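Long-range contacts in imidazolonepropionase (Unidentified, PDB 2Q09), which catalyses the hydrolytic ring opening of imidazolone-5-propanoate to N-formimidoyl-L-glutamate, the third step of histidine degradation: residues A[105-110]-A[142-147]; A[76-81]-A[109-114]; A[169-174]-A[207-212]; A[114-119]-A[154-159]. All blocks are in the same frame, centred on the assembly; numbering follows the deposited sequence.

Contact 3 lies nearest the centre of the chain and is a buried pairing of two barrel strands, held by main-chain bonds, a threonine hydroxyl and the carboxylate of D209. Contacts 1 and 2 share helix 104-113 and meet the same bound inhibitor: contact 1 is buried and rests on carbon against a tyrosine ring, whereas contact 2 is partly buried and turns on a threonine hydroxyl. Contact 4, largely buried, sets helix 116-133 against helix 148-164 with a salt bridge between partly exposed residues beside its apolar contacts. M154 of contact 4 packs on the 142-147 loop of contact 1, whose S142 bonds to L174 of contact 3, and R159 of contact 4 forms a salt bridge to D209.

Contact 1 of 4, residues A[105-110]-A[142-147]; sequences ISTVRA and SGYGLT. With DI6 (3-[(4S)-2,5-dioxoimidazolidin-4-yl]propanoic acid), chain C.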
loop_
_atom_site.group_PDB
_atom_site.type_symbol
_atom_site.label_atom_id
_atom_site.label_comp_id
_atom_site.label_asym_id
_atom_site.label_seq_id
_atom_site.Cartn_x
_atom_site.Cartn_y
_atom_site.Cartn_z
ATOM N N ILE A 105 -5.972 8.991 19.299
ATOM C CA ILE A 105 -5.340 8.618 20.554
ATOM C C ILE A 105 -5.967 7.355 21.148
ATOM O O ILE A 105 -5.268 6.567 21.789
ATOM C CB ILE A 105 -5.373 9.780 21.595
ATOM C CG1 ILE A 105 -4.500 9.423 22.800
ATOM C CG2 ILE A 105 -6.780 10.052 22.052
ATOM C CD1 ILE A 105 -3.046 9.134 22.448
ATOM N N SER A 106 -7.265 7.135 20.938
ATOM C CA SER A 106 -7.861 5.922 21.486
ATOM C C SER A 106 -7.263 4.691 20.796
ATOM O O SER A 106 -7.053 3.653 21.426
ATOM C CB SER A 106 -9.394 5.927 21.349
ATOM O OG SER A 106 -9.823 5.880 20.003
ATOM N N THR A 107 -6.974 4.799 19.505
ATOM C CA THR A 107 -6.378 3.672 18.798
ATOM C C THR A 107 -4.961 3.453 19.338
ATOM O O THR A 107 -4.491 2.321 19.457
ATOM C CB THR A 107 -6.304 3.927 17.281
ATOM O OG1 THR A 107 -7.630 4.022 16.742
ATOM C CG2 THR A 107 -5.582 2.781 16.592
ATOM N N VAL A 108 -4.274 4.546 19.646
ATOM C CA VAL A 108 -2.923 4.453 20.187
ATOM C C VAL A 108 -2.927 3.754 21.552
ATOM O O VAL A 108 -2.122 2.856 21.817
ATOM C CB VAL A 108 -2.292 5.850 20.336
ATOM C CG1 VAL A 108 -0.946 5.741 21.056
ATOM C CG2 VAL A 108 -2.091 6.471 18.962
ATOM N N ARG A 109 -3.847 4.151 22.424
ATOM C CA ARG A 109 -3.916 3.526 23.740
ATOM C C ARG A 109 -4.276 2.043 23.624
ATOM O O ARG A 109 -3.678 1.193 24.289
ATOM C CB ARG A 109 -4.940 4.248 24.620
ATOM C CG ARG A 109 -4.590 5.712 24.897
ATOM C CD ARG A 109 -5.520 6.300 25.940
ATOM N NE ARG A 109 -5.372 7.744 26.117
ATOM C CZ ARG A 109 -4.237 8.361 26.421
ATOM N NH1 ARG A 109 -3.119 7.668 26.583
ATOM N NH2 ARG A 109 -4.217 9.677 26.576
ATOM N N ALA A 110 -5.251 1.733 22.783
ATOM C CA ALA A 110 -5.658 0.346 22.605
ATOM C C ALA A 110 -4.515 -0.487 22.024
ATOM O O ALA A 110 -4.303 -1.636 22.422
ATOM C CB ALA A 110 -6.879 0.268 21.685
ATOM N N SER A 142 3.568 1.362 10.959
ATOM C CA SER A 142 3.478 1.334 12.413
ATOM C C SER A 142 2.674 2.617 12.644
ATOM O O SER A 142 1.743 2.890 11.890
ATOM C CB SER A 142 4.875 1.407 13.051
ATOM O OG SER A 142 5.593 2.565 12.648
ATOM N N GLY A 143 2.995 3.404 13.661
ATOM C CA GLY A 143 2.258 4.643 13.847
ATOM C C GLY A 143 1.150 4.692 14.884
ATOM O O GLY A 143 0.574 5.753 15.116
ATOM N N TYR A 144 0.816 3.561 15.488
ATOM C CA TYR A 144 -0.213 3.546 16.523
ATOM C C TYR A 144 0.401 3.167 17.874
ATOM O O TYR A 144 -0.320 2.856 18.830
ATOM C CB TYR A 144 -1.340 2.568 16.164
ATOM C CG TYR A 144 -2.224 3.047 15.026
ATOM C CD1 TYR A 144 -2.756 4.336 15.033
ATOM C CD2 TYR A 144 -2.537 2.215 13.953
ATOM C CE1 TYR A 144 -3.578 4.790 14.004
ATOM C CE2 TYR A 144 -3.363 2.653 12.914
ATOM C CZ TYR A 144 -3.879 3.943 12.949
ATOM O OH TYR A 144 -4.704 4.376 11.935
ATOM N N GLY A 145 1.735 3.201 17.934
ATOM C CA GLY A 145 2.435 2.862 19.161
ATOM C C GLY A 145 2.915 4.127 19.850
ATOM O O GLY A 145 2.680 4.334 21.040
ATOM N N LEU A 146 3.580 4.985 19.085
ATOM C CA LEU A 146 4.094 6.251 19.596
ATOM C C LEU A 146 4.992 6.146 20.841
ATOM O O LEU A 146 4.949 6.998 21.743
ATOM C CB LEU A 146 2.934 7.228 19.830
ATOM C CG LEU A 146 2.100 7.498 18.560
ATOM C CD1 LEU A 146 1.188 8.700 18.794
ATOM C CD2 LEU A 146 3.009 7.771 17.365
ATOM N N THR A 147 5.785 5.077 20.874
ATOM C CA THR A 147 6.791 4.823 21.914
ATOM C C THR A 147 7.762 3.942 21.142
ATOM O O THR A 147 7.367 3.329 20.150
ATOM C CB THR A 147 6.265 4.008 23.126
ATOM O OG1 THR A 147 6.109 2.635 22.752
ATOM C CG2 THR A 147 4.927 4.569 23.617
HETATM N N1 DI6 C . -4.233 10.409 7.679
HETATM C C2 DI6 C . -5.313 9.605 7.780
HETATM O O2 DI6 C . -6.376 9.726 7.199
HETATM C C3 DI6 C . -4.916 8.487 8.775
HETATM N N4 DI6 C . -3.534 8.870 9.139
HETATM C C5 DI6 C . -3.224 9.988 8.454
HETATM O O5 DI6 C . -2.140 10.550 8.524
HETATM C C6 DI6 C . -5.849 8.472 9.977
HETATM C C7 DI6 C . -5.495 7.382 10.991
HETATM C C8 DI6 C . -6.411 7.318 12.221
HETATM O O9 DI6 C . -6.376 6.279 12.909
HETATM O O10 DI6 C . -7.163 8.284 12.510
#
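Y144 lies with one face of its ring against the methyl group of T107, and its side chain runs from the 142-147 loop to the inhibitor. From CB the chain enters the ring at CG, already beneath T107 CG2; that methyl then comes closest to Y144 CD1, at 3.6 Å. It is a CH-pi contact, with T107 CG2 3.7 Å from the ring centroid and 16° off the normal. Further out, Y144 CE1 and CZ pass beside the inhibitor carboxylate, and at the tip Y144 OH donates to DI6 O9 over 2.7 Å, close to the plane of the ring. T107 serves both neighbours: CG2, anti to its backbone N, sits over the ring, while OG1 is hydrogen-bonded to the inhibitor-binding R81. The backbone of Y144 is met as well. Its carbonyl O takes a CA-H...O contact from V108 CA at 3.3 Å, and V108 CG1 lies 3.7 Å from the same Y144 O. The other valine methyl, V108 CG2, reaches L146 CD1 at 4.0 Å, the two side chains crossing at about a right angle. The carboxylate of E151, from helix 148-164, holds the loop by accepting from the backbone N of G143, G145 and L146. Helix 104-113 backs a loop that follows a barrel strand, and the two line the end of the pocket that holds the inhibitor's propionate carboxylate and probably that of the substrate.

Contact 2 of 4, residues A[76-81]-A[109-114]; sequences IFAGSR and RATRAA. With DI6 (3-[(4S)-2,5-dioxoimidazolidin-4-yl]propanoic acid), chain C.
A78 of a loop with no regular structure gives its backbone N-H to the side chain of a residue inside a helix: A78 N donates to T111 OG1 over 3.1 Å, nearly straight at 166°. That hydroxyl is also hydrogen-bonded to the carbonyl O of T107, one turn earlier, so two partners fix its rotation: it donates to the helix and accepts from the loop. T111 OG1 lies beside its own backbone N (chi1 -59°), on the flank of the helix that faces A78. The rest of the interface is small and close. A78 CB rests 3.4 Å from A110 O and 3.6 Å from A114 CB, packing against the C-terminal end of the helix. G79, with no side chain, lets the main chain come up to the helix, G79 CA lying 3.7 Å from A110 CB. Past this point the loop turns to R81, whose chain, bent at chi2 and chi3, brings the guanidinium to the inhibitor. R81 NH1 donates to DI6 O9 at 3.0 Å and R81 NH2 to DI6 O10 at 2.9 Å, a two-pronged grip on the carboxylate from the edge of the guanidinium. The 76-81 loop follows barrel strand 63-73 and leads into helix 82-89, with R81 as its N-cap residue. L119 and L122 of helix 116-133 pack on A78, while K153 of helix 148-164 takes the carbonyl O atoms of T111 and A114 where helix 104-113 ends.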
loop_
_atom_site.group_PDB
_atom_site.type_symbol
_atom_site.label_atom_id
_atom_site.label_comp_id
_atom_site.label_asym_id
_atom_site.label_seq_id
_atom_site.Cartn_x
_atom_site.Cartn_y
_atom_site.Cartn_z
ATOM N N ILE A 76 -2.569 -2.957 10.972
ATOM C CA ILE A 76 -2.236 -3.460 12.303
ATOM C C ILE A 76 -2.720 -2.461 13.355
ATOM O O ILE A 76 -2.256 -1.314 13.393
ATOM C CB ILE A 76 -0.716 -3.654 12.471
ATOM C CG1 ILE A 76 -0.270 -4.911 11.713
ATOM C CG2 ILE A 76 -0.352 -3.754 13.966
ATOM C CD1 ILE A 76 1.247 -5.177 11.806
ATOM N N PHE A 77 -3.646 -2.891 14.204
ATOM C CA PHE A 77 -4.162 -2.003 15.235
ATOM C C PHE A 77 -5.130 -2.748 16.132
ATOM O O PHE A 77 -5.654 -3.804 15.752
ATOM C CB PHE A 77 -4.882 -0.810 14.589
ATOM C CG PHE A 77 -6.091 -1.201 13.777
ATOM C CD1 PHE A 77 -7.308 -1.432 14.399
ATOM C CD2 PHE A 77 -6.002 -1.376 12.400
ATOM C CE1 PHE A 77 -8.422 -1.838 13.676
ATOM C CE2 PHE A 77 -7.109 -1.785 11.655
ATOM C CZ PHE A 77 -8.328 -2.015 12.296
ATOM N N ALA A 78 -5.347 -2.194 17.322
ATOM C CA ALA A 78 -6.288 -2.773 18.278
ATOM C C ALA A 78 -7.394 -1.758 18.534
ATOM O O ALA A 78 -7.314 -0.617 18.077
ATOM C CB ALA A 78 -5.577 -3.115 19.596
ATOM N N GLY A 79 -8.423 -2.175 19.265
ATOM C CA GLY A 79 -9.519 -1.279 19.578
ATOM C C GLY A 79 -10.488 -1.067 18.431
ATOM O O GLY A 79 -10.320 -1.624 17.334
ATOM N N SER A 80 -11.511 -0.254 18.682
ATOM C CA SER A 80 -12.514 0.050 17.669
ATOM C C SER A 80 -13.010 1.485 17.833
ATOM O O SER A 80 -13.319 1.928 18.945
ATOM C CB SER A 80 -13.698 -0.916 17.790
ATOM O OG SER A 80 -14.676 -0.653 16.794
ATOM N N ARG A 81 -13.096 2.203 16.717
ATOM C CA ARG A 81 -13.560 3.581 16.730
ATOM C C ARG A 81 -15.029 3.633 16.294
ATOM O O ARG A 81 -15.575 4.710 16.051
ATOM C CB ARG A 81 -12.707 4.410 15.770
ATOM C CG ARG A 81 -11.195 4.253 15.999
ATOM C CD ARG A 81 -10.624 5.360 16.842
ATOM N NE ARG A 81 -10.344 6.534 16.021
ATOM C CZ ARG A 81 -9.314 6.706 15.199
ATOM N NH1 ARG A 81 -8.401 5.767 15.059
ATOM N NH2 ARG A 81 -9.200 7.848 14.519
ATOM N N ARG A 109 -3.847 4.151 22.424
ATOM C CA ARG A 109 -3.916 3.526 23.740
ATOM C C ARG A 109 -4.276 2.043 23.624
ATOM O O ARG A 109 -3.678 1.193 24.289
ATOM C CB ARG A 109 -4.940 4.248 24.620
ATOM C CG ARG A 109 -4.590 5.712 24.897
ATOM C CD ARG A 109 -5.520 6.300 25.940
ATOM N NE ARG A 109 -5.372 7.744 26.117
ATOM C CZ ARG A 109 -4.237 8.361 26.421
ATOM N NH1 ARG A 109 -3.119 7.668 26.583
ATOM N NH2 ARG A 109 -4.217 9.677 26.576
ATOM N N ALA A 110 -5.251 1.733 22.783
ATOM C CA ALA A 110 -5.658 0.346 22.605
ATOM C C ALA A 110 -4.515 -0.487 22.024
ATOM O O ALA A 110 -4.303 -1.636 22.422
ATOM C CB ALA A 110 -6.879 0.268 21.685
ATOM N N THR A 111 -3.780 0.087 21.072
ATOM C CA THR A 111 -2.687 -0.641 20.435
ATOM C C THR A 111 -1.482 -0.804 21.370
ATOM O O THR A 111 -0.837 -1.849 21.370
ATOM C CB THR A 111 -2.261 0.039 19.113
ATOM O OG1 THR A 111 -3.391 0.094 18.231
ATOM C CG2 THR A 111 -1.151 -0.749 18.421
ATOM N N ARG A 112 -1.189 0.212 22.176
ATOM C CA ARG A 112 -0.080 0.105 23.130
ATOM C C ARG A 112 -0.412 -0.995 24.134
ATOM O O ARG A 112 0.438 -1.802 24.513
ATOM C CB ARG A 112 0.098 1.395 23.919
ATOM C CG ARG A 112 0.671 2.565 23.167
ATOM C CD ARG A 112 0.684 3.767 24.098
ATOM N NE ARG A 112 1.471 4.872 23.569
ATOM C CZ ARG A 112 1.688 6.002 24.229
ATOM N NH1 ARG A 112 1.158 6.159 25.438
ATOM N NH2 ARG A 112 2.458 6.950 23.707
ATOM N N ALA A 113 -1.666 -1.004 24.571
ATOM C CA ALA A 113 -2.134 -1.975 25.544
ATOM C C ALA A 113 -2.232 -3.393 24.994
ATOM O O ALA A 113 -2.112 -4.364 25.749
ATOM C CB ALA A 113 -3.493 -1.533 26.108
ATOM N N ALA A 114 -2.450 -3.517 23.690
ATOM C CA ALA A 114 -2.556 -4.839 23.092
ATOM C C ALA A 114 -1.185 -5.496 23.074
ATOM O O ALA A 114 -0.175 -4.827 22.868
ATOM C CB ALA A 114 -3.104 -4.737 21.663
HETATM N N1 DI6 C . -4.233 10.409 7.679
HETATM C C2 DI6 C . -5.313 9.605 7.780
HETATM O O2 DI6 C . -6.376 9.726 7.199
HETATM C C3 DI6 C . -4.916 8.487 8.775
HETATM N N4 DI6 C . -3.534 8.870 9.139
HETATM C C5 DI6 C . -3.224 9.988 8.454
HETATM O O5 DI6 C . -2.140 10.550 8.524
HETATM C C6 DI6 C . -5.849 8.472 9.977
HETATM C C7 DI6 C . -5.495 7.382 10.991
HETATM C C8 DI6 C . -6.411 7.318 12.221
HETATM O O9 DI6 C . -6.376 6.279 12.909
HETATM O O10 DI6 C . -7.163 8.284 12.510
#

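Contact 3 of 4, residues A[169-174]-A[207-212]; sequences VKTTLL and LADAVD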
loop_
_atom_site.group_PDB
_atom_site.type_symbol
_atom_site.label_atom_id
_atom_site.label_comp_id
_atom_site.label_asym_id
_atom_site.label_seq_id
_atom_site.Cartn_x
_atom_site.Cartn_y
_atom_site.Cartn_z
ATOM N N VAL A 169 5.260 -8.782 2.652
ATOM C CA VAL A 169 4.980 -7.621 3.481
ATOM C C VAL A 169 6.139 -6.644 3.487
ATOM O O VAL A 169 7.285 -7.033 3.698
ATOM C CB VAL A 169 4.691 -8.028 4.948
ATOM C CG1 VAL A 169 4.461 -6.790 5.801
ATOM C CG2 VAL A 169 3.482 -8.952 5.004
ATOM N N LYS A 170 5.838 -5.377 3.237
ATOM C CA LYS A 170 6.848 -4.331 3.279
ATOM C C LYS A 170 6.463 -3.537 4.522
ATOM O O LYS A 170 5.289 -3.190 4.706
ATOM C CB LYS A 170 6.765 -3.436 2.043
ATOM C CG LYS A 170 6.952 -4.180 0.718
ATOM C CD LYS A 170 8.323 -4.832 0.599
ATOM C CE LYS A 170 9.442 -3.805 0.495
ATOM N NZ LYS A 170 10.739 -4.461 0.192
ATOM N N THR A 171 7.432 -3.260 5.384
ATOM C CA THR A 171 7.133 -2.520 6.601
ATOM C C THR A 171 7.539 -1.066 6.495
ATOM O O THR A 171 8.517 -0.730 5.826
ATOM C CB THR A 171 7.848 -3.137 7.815
ATOM O OG1 THR A 171 9.263 -3.127 7.588
ATOM C CG2 THR A 171 7.380 -4.575 8.031
ATOM N N THR A 172 6.798 -0.208 7.183
ATOM C CA THR A 172 7.086 1.209 7.158
ATOM C C THR A 172 6.947 1.803 8.551
ATOM O O THR A 172 5.903 1.666 9.195
ATOM C CB THR A 172 6.140 1.946 6.195
ATOM O OG1 THR A 172 6.304 1.424 4.867
ATOM C CG2 THR A 172 6.459 3.431 6.175
ATOM N N LEU A 173 8.006 2.457 9.014
ATOM C CA LEU A 173 8.000 3.084 10.326
ATOM C C LEU A 173 7.277 4.424 10.251
ATOM O O LEU A 173 7.740 5.347 9.583
ATOM C CB LEU A 173 9.433 3.316 10.806
ATOM C CG LEU A 173 9.545 3.993 12.171
ATOM C CD1 LEU A 173 9.052 3.044 13.247
ATOM C CD2 LEU A 173 11.000 4.384 12.436
ATOM N N LEU A 174 6.144 4.525 10.938
ATOM C CA LEU A 174 5.370 5.759 10.938
ATOM C C LEU A 174 5.225 6.297 12.360
ATOM O O LEU A 174 4.116 6.553 12.828
ATOM C CB LEU A 174 3.987 5.507 10.334
ATOM C CG LEU A 174 3.037 6.702 10.198
ATOM C CD1 LEU A 174 3.602 7.711 9.209
ATOM C CD2 LEU A 174 1.671 6.214 9.729
ATOM N N LEU A 207 13.858 -4.097 11.033
ATOM C CA LEU A 207 12.400 -4.085 11.088
ATOM C C LEU A 207 11.681 -3.110 10.156
ATOM O O LEU A 207 10.470 -3.239 9.951
ATOM C CB LEU A 207 11.938 -3.818 12.524
ATOM C CG LEU A 207 12.181 -4.943 13.535
ATOM C CD1 LEU A 207 11.684 -4.512 14.906
ATOM C CD2 LEU A 207 11.443 -6.202 13.079
ATOM N N ALA A 208 12.403 -2.143 9.592
ATOM C CA ALA A 208 11.764 -1.159 8.722
ATOM C C ALA A 208 12.324 -1.087 7.303
ATOM O O ALA A 208 13.527 -0.931 7.113
ATOM C CB ALA A 208 11.836 0.227 9.369
ATOM N N ASP A 209 11.445 -1.198 6.314
ATOM C CA ASP A 209 11.861 -1.116 4.919
ATOM C C ASP A 209 11.787 0.336 4.459
ATOM O O ASP A 209 12.405 0.706 3.461
ATOM C CB ASP A 209 10.968 -1.988 4.030
ATOM C CG ASP A 209 11.062 -3.454 4.379
ATOM O OD1 ASP A 209 12.197 -3.937 4.587
ATOM O OD2 ASP A 209 10.009 -4.127 4.439
ATOM N N ALA A 210 11.036 1.154 5.190
ATOM C CA ALA A 210 10.893 2.566 4.844
ATOM C C ALA A 210 10.418 3.391 6.035
ATOM O O ALA A 210 10.004 2.833 7.057
ATOM C CB ALA A 210 9.915 2.723 3.686
ATOM N N VAL A 211 10.507 4.715 5.899
ATOM C CA VAL A 211 10.078 5.646 6.939
ATOM C C VAL A 211 9.048 6.608 6.350
ATOM O O VAL A 211 9.260 7.172 5.278
ATOM C CB VAL A 211 11.266 6.458 7.505
ATOM C CG1 VAL A 211 10.777 7.449 8.549
ATOM C CG2 VAL A 211 12.287 5.518 8.111
ATOM N N ASP A 212 7.946 6.789 7.075
ATOM C CA ASP A 212 6.823 7.630 6.654
ATOM C C ASP A 212 6.629 8.774 7.654
ATOM O O ASP A 212 7.138 8.715 8.776
ATOM C CB ASP A 212 5.559 6.756 6.609
ATOM C CG ASP A 212 4.417 7.370 5.810
ATOM O OD1 ASP A 212 4.450 8.581 5.496
ATOM O OD2 ASP A 212 3.466 6.616 5.508
HETATM O O HOH W 1 10.322 -6.807 2.603
#
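L207 O is the first atom of its segment to be gripped: T171 OG1 donates to it over 2.7 Å, from above the carbonyl plane. With chi1 at 59°, that hydroxyl lies between T171's own backbone N and carbonyl carbon, which turns it to L207. The methyl of A208 sits against L173 CB. D209 then doubles back on T171, its OD2 accepting from T171 N at 2.9 Å on the anti side of the carboxylate, while D209 N donates to T171 O at 3.0 Å. A water joins OD2 to V169 O, and R159 completes a salt bridge to the same oxygen. A210 O accepts from L173 N at 2.8 Å, and V211 pairs with L173 in parallel fashion. D212 N donates almost straight to L173 O (2.9 Å, 177°). The side chain of D212 lies alongside L174, its CB 3.4 Å from L174 CD1, and its carboxylate pairs with K141. The chemistry thus splits along the strands of this beta-alpha-beta unit: D209 fastens the turn leading into strand 210-213 to the middle of strand 168-176, whereas D212, weakly bonded to the iron ligand H242, may help to orient that ligand from the second shell.

Contact 4 of 4, residues A[114-119]-A[154-159]; sequences ASEDQL and MLRVAR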
loop_
_atom_site.group_PDB
_atom_site.type_symbol
_atom_site.label_atom_id
_atom_site.label_comp_id
_atom_site.label_asym_id
_atom_site.label_seq_id
_atom_site.Cartn_x
_atom_site.Cartn_y
_atom_site.Cartn_z
ATOM N N ALA A 114 -2.450 -3.517 23.690
ATOM C CA ALA A 114 -2.556 -4.839 23.092
ATOM C C ALA A 114 -1.185 -5.496 23.074
ATOM O O ALA A 114 -0.175 -4.827 22.868
ATOM C CB ALA A 114 -3.104 -4.737 21.663
ATOM N N SER A 115 -1.150 -6.807 23.274
ATOM C CA SER A 115 0.111 -7.532 23.245
ATOM C C SER A 115 0.476 -7.786 21.788
ATOM O O SER A 115 -0.387 -7.730 20.907
ATOM C CB SER A 115 -0.018 -8.880 23.955
ATOM O OG SER A 115 -0.787 -9.791 23.186
ATOM N N GLU A 116 1.750 -8.075 21.541
ATOM C CA GLU A 116 2.214 -8.365 20.192
ATOM C C GLU A 116 1.416 -9.540 19.621
ATOM O O GLU A 116 0.999 -9.513 18.464
ATOM C CB GLU A 116 3.706 -8.709 20.197
ATOM C CG GLU A 116 4.295 -8.800 18.806
ATOM C CD GLU A 116 5.773 -9.132 18.811
ATOM O OE1 GLU A 116 6.547 -8.403 19.470
ATOM O OE2 GLU A 116 6.156 -10.125 18.156
ATOM N N ASP A 117 1.199 -10.568 20.442
ATOM C CA ASP A 117 0.445 -11.740 19.997
ATOM C C ASP A 117 -1.003 -11.381 19.671
ATOM O O ASP A 117 -1.590 -11.951 18.750
ATOM C CB ASP A 117 0.441 -12.850 21.060
ATOM C CG ASP A 117 1.796 -13.499 21.239
ATOM O OD1 ASP A 117 2.634 -13.409 20.320
ATOM O OD2 ASP A 117 2.019 -14.116 22.303
ATOM N N GLN A 118 -1.582 -10.454 20.431
ATOM C CA GLN A 118 -2.965 -10.033 20.203
ATOM C C GLN A 118 -3.105 -9.249 18.890
ATOM O O GLN A 118 -4.076 -9.425 18.160
ATOM C CB GLN A 118 -3.475 -9.166 21.360
ATOM C CG GLN A 118 -3.766 -9.934 22.649
ATOM C CD GLN A 118 -4.214 -9.033 23.791
ATOM O OE1 GLN A 118 -3.540 -8.065 24.131
ATOM N NE2 GLN A 118 -5.354 -9.358 24.395
ATOM N N LEU A 119 -2.150 -8.368 18.603
ATOM C CA LEU A 119 -2.195 -7.585 17.367
ATOM C C LEU A 119 -2.094 -8.500 16.152
ATOM O O LEU A 119 -2.744 -8.272 15.133
ATOM C CB LEU A 119 -1.063 -6.560 17.342
ATOM C CG LEU A 119 -1.189 -5.397 18.332
ATOM C CD1 LEU A 119 0.069 -4.548 18.274
ATOM C CD2 LEU A 119 -2.424 -4.566 18.008
HETATM N N MSE A 154 4.808 -3.240 16.482
HETATM C CA MSE A 154 3.969 -3.287 15.295
HETATM C C MSE A 154 4.749 -3.815 14.099
HETATM O O MSE A 154 4.245 -4.636 13.331
HETATM C CB MSE A 154 3.400 -1.901 15.003
HETATM C CG MSE A 154 2.422 -1.450 16.093
HETATM SE SE MSE A 154 1.725 0.301 15.792
HETATM C CE MSE A 154 3.310 1.313 15.992
ATOM N N LEU A 155 5.982 -3.352 13.948
ATOM C CA LEU A 155 6.813 -3.813 12.839
ATOM C C LEU A 155 7.078 -5.307 12.961
ATOM O O LEU A 155 7.140 -6.012 11.954
ATOM C CB LEU A 155 8.135 -3.041 12.797
ATOM C CG LEU A 155 8.018 -1.518 12.663
ATOM C CD1 LEU A 155 9.413 -0.912 12.624
ATOM C CD2 LEU A 155 7.249 -1.157 11.385
ATOM N N ARG A 156 7.239 -5.795 14.189
ATOM C CA ARG A 156 7.472 -7.221 14.381
ATOM C C ARG A 156 6.230 -8.015 13.997
ATOM O O ARG A 156 6.334 -9.089 13.422
ATOM C CB ARG A 156 7.866 -7.523 15.833
ATOM C CG ARG A 156 9.315 -7.146 16.153
ATOM C CD ARG A 156 9.799 -7.819 17.437
ATOM N NE ARG A 156 9.138 -7.287 18.622
ATOM C CZ ARG A 156 9.503 -6.178 19.250
ATOM N NH1 ARG A 156 10.535 -5.470 18.817
ATOM N NH2 ARG A 156 8.827 -5.777 20.312
ATOM N N VAL A 157 5.050 -7.499 14.333
ATOM C CA VAL A 157 3.818 -8.192 13.978
ATOM C C VAL A 157 3.718 -8.250 12.451
ATOM O O VAL A 157 3.287 -9.257 11.889
ATOM C CB VAL A 157 2.568 -7.464 14.531
ATOM C CG1 VAL A 157 1.294 -8.065 13.918
ATOM C CG2 VAL A 157 2.512 -7.597 16.049
ATOM N N ALA A 158 4.112 -7.165 11.791
ATOM C CA ALA A 158 4.067 -7.116 10.332
ATOM C C ALA A 158 4.959 -8.221 9.746
ATOM O O ALA A 158 4.533 -8.963 8.861
ATOM C CB ALA A 158 4.508 -5.745 9.838
ATOM N N ARG A 159 6.187 -8.332 10.244
ATOM C CA ARG A 159 7.095 -9.377 9.776
ATOM C C ARG A 159 6.469 -10.745 10.035
ATOM O O ARG A 159 6.586 -11.643 9.206
ATOM C CB ARG A 159 8.443 -9.316 10.509
ATOM C CG ARG A 159 9.311 -8.108 10.191
ATOM C CD ARG A 159 9.738 -8.037 8.718
ATOM N NE ARG A 159 10.714 -6.965 8.525
ATOM C CZ ARG A 159 10.903 -6.299 7.389
ATOM N NH1 ARG A 159 10.182 -6.582 6.311
ATOM N NH2 ARG A 159 11.814 -5.332 7.337
#
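E116 OE1 meets the guanidinium of R156 at its edge, with the carboxylate and guanidinium planes turned 46° apart. The oxygen sits in the guanidinium plane, on the side carrying NE, and R156 NE donates to E116 OE1 over 2.9 Å at 165°. The carboxylate receives this bond on its syn side, though tilted from its own plane. The salt bridge closes one margin of a helix-helix contact in the outer layer of the TIM barrel, between the first turn of helix 116-133 and the middle of helix 148-164. The extended E116 chain, with CG anti to the backbone N (chi1 -171°), crosses to the arginine at about a right angle. On the way it slides past V157, whose CG2 is 3.5 Å from E116 CG. Deeper in, L119 CB packs on V157 CG2 at 3.9 Å, and L119 CD1 makes a looser contact with CG of the selenomethionine M154. I76 of the neighbouring loop touches V157. The turn that carries E116 is fixed by a capping box: S115 OG accepts from Q118 N at 2.9 Å, and Q118 OE1 accepts in return from S115 N at 2.8 Å, in the carbonyl plane and on a lone pair. The valine methyl also meets the main chain of this turn, V157 CG2 lying 3.4 Å from E116 O.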